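Local coordinates for vacuolar protein sorting-associated protein 54 (Mus musculus, PDB 3N1E) that probably acts as a GARP tethering-complex subunit in retrograde transport from endosomes to the trans-Golgi network, and is represented here by its C-terminal domain, at residues Y43-P48 and G110-D115. Numbering follows the deposited sequence.
Sequences YEVKAP and GLVTAD
V45 overlaps two side chains of helix 107-124 at once, reaching CB of L111 with CG1 at 3.6 Å and CG2 of V112 with both of its methyls. Its bond to CB points at the helix, and it crosses the V112 side chain at about a right angle. The isobutyl group of L111 forks along the loop backbone: CD1 lies 3.9 Å from CA of K46, while CD2 approaches N of A47 at the same distance. In this all-helical C-terminal domain of Vps54, the contact joins the loop linking helices 17-40 and 52-68 to the first half of helix 107-124. One turn after L111, the buried carboxylate of D115 adds a polar contact. OH of Y43 donates to OD2 of D115 at 2.8 Å, and OD2 accepts through its anti lone pair, the one directed away from OD1. Ring and carboxylate planes differ by 34°, and OD2 sits at the ring edge, close to the ring plane. A chi1 of 174° swings the Y43 ring away from its own backbone N, and the hydroxyl at its far end meets D115. A water donates to the same OD2 and, at 2.8 Å, to O of K46, bridging carboxylate and loop backbone. S51 also hydrogen-bonds OD2, and the F54 ring meets that of Y43.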
# COMPACT_ATOMS: atom_id res chain seq x y z
N TYR A 43 15.63 5.62 -5.56
CA TYR A 43 15.18 6.82 -4.84
C TYR A 43 16.36 7.57 -4.25
O TYR A 43 17.22 6.97 -3.61
CB TYR A 43 14.24 6.36 -3.72
CG TYR A 43 13.75 7.41 -2.76
CD1 TYR A 43 13.13 8.58 -3.20
CD2 TYR A 43 13.87 7.21 -1.39
CE1 TYR A 43 12.65 9.53 -2.27
CE2 TYR A 43 13.40 8.15 -0.46
CZ TYR A 43 12.79 9.31 -0.92
OH TYR A 43 12.32 10.22 0.00
N GLU A 44 16.41 8.88 -4.47
CA GLU A 44 17.41 9.70 -3.80
C GLU A 44 16.69 10.74 -2.96
O GLU A 44 15.65 11.28 -3.36
CB GLU A 44 18.39 10.34 -4.79
CG GLU A 44 19.28 9.31 -5.52
CD GLU A 44 20.18 8.49 -4.59
OE1 GLU A 44 21.00 9.07 -3.82
OE2 GLU A 44 20.09 7.24 -4.66
N VAL A 45 17.23 11.00 -1.78
CA VAL A 45 16.58 11.91 -0.85
C VAL A 45 16.99 13.35 -1.17
O VAL A 45 18.14 13.73 -0.95
CB VAL A 45 16.89 11.51 0.60
CG1 VAL A 45 16.17 12.47 1.61
CG2 VAL A 45 16.44 10.07 0.83
N LYS A 46 16.05 14.13 -1.71
CA LYS A 46 16.27 15.56 -1.99
C LYS A 46 14.94 16.28 -2.16
O LYS A 46 13.89 15.65 -2.42
CB LYS A 46 17.13 15.71 -3.25
CG LYS A 46 16.45 15.15 -4.48
CD LYS A 46 17.32 15.32 -5.71
CE LYS A 46 16.49 15.21 -6.98
NZ LYS A 46 16.39 13.81 -7.49
N ALA A 47 14.98 17.60 -2.03
CA ALA A 47 13.85 18.44 -2.35
C ALA A 47 13.76 18.61 -3.87
O ALA A 47 14.78 18.52 -4.55
CB ALA A 47 14.00 19.79 -1.66
N PRO A 48 12.56 18.89 -4.40
CA PRO A 48 11.33 19.16 -3.65
C PRO A 48 10.53 17.90 -3.31
O PRO A 48 10.80 16.84 -3.85
CB PRO A 48 10.53 20.02 -4.63
CG PRO A 48 10.90 19.44 -5.97
CD PRO A 48 12.36 19.07 -5.86
N GLY A 110 14.52 14.62 7.70
CA GLY A 110 13.36 15.52 7.55
C GLY A 110 12.73 15.39 6.18
O GLY A 110 11.51 15.37 6.03
N LEU A 111 13.56 15.21 5.16
CA LEU A 111 13.03 15.11 3.80
C LEU A 111 12.28 13.81 3.61
O LEU A 111 11.24 13.78 2.97
CB LEU A 111 14.16 15.20 2.77
CG LEU A 111 14.71 16.61 2.52
CD1 LEU A 111 16.06 16.52 1.78
CD2 LEU A 111 13.73 17.49 1.71
N VAL A 112 12.81 12.73 4.17
CA VAL A 112 12.10 11.47 4.08
C VAL A 112 10.77 11.56 4.85
O VAL A 112 9.74 11.13 4.35
CB VAL A 112 12.97 10.32 4.59
CG1 VAL A 112 12.17 9.02 4.57
CG2 VAL A 112 14.22 10.21 3.71
N THR A 113 10.81 12.12 6.06
CA THR A 113 9.58 12.32 6.86
C THR A 113 8.52 13.06 6.04
O THR A 113 7.33 12.71 6.07
CB THR A 113 9.90 13.02 8.16
OG1 THR A 113 10.77 12.15 8.91
CG2 THR A 113 8.60 13.29 8.99
N ALA A 114 8.97 14.07 5.30
CA ALA A 114 8.08 14.87 4.45
C ALA A 114 7.49 14.04 3.28
O ALA A 114 6.28 14.10 2.98
CB ALA A 114 8.86 16.09 3.90
N ASP A 115 8.36 13.29 2.61
CA ASP A 115 7.91 12.46 1.47
C ASP A 115 6.92 11.40 2.00
O ASP A 115 5.88 11.15 1.39
CB ASP A 115 9.14 11.82 0.80
CG ASP A 115 9.26 12.15 -0.70
OD1 ASP A 115 8.39 12.82 -1.29
OD2 ASP A 115 10.29 11.69 -1.28
O HOH W 1 13.04 13.33 -1.04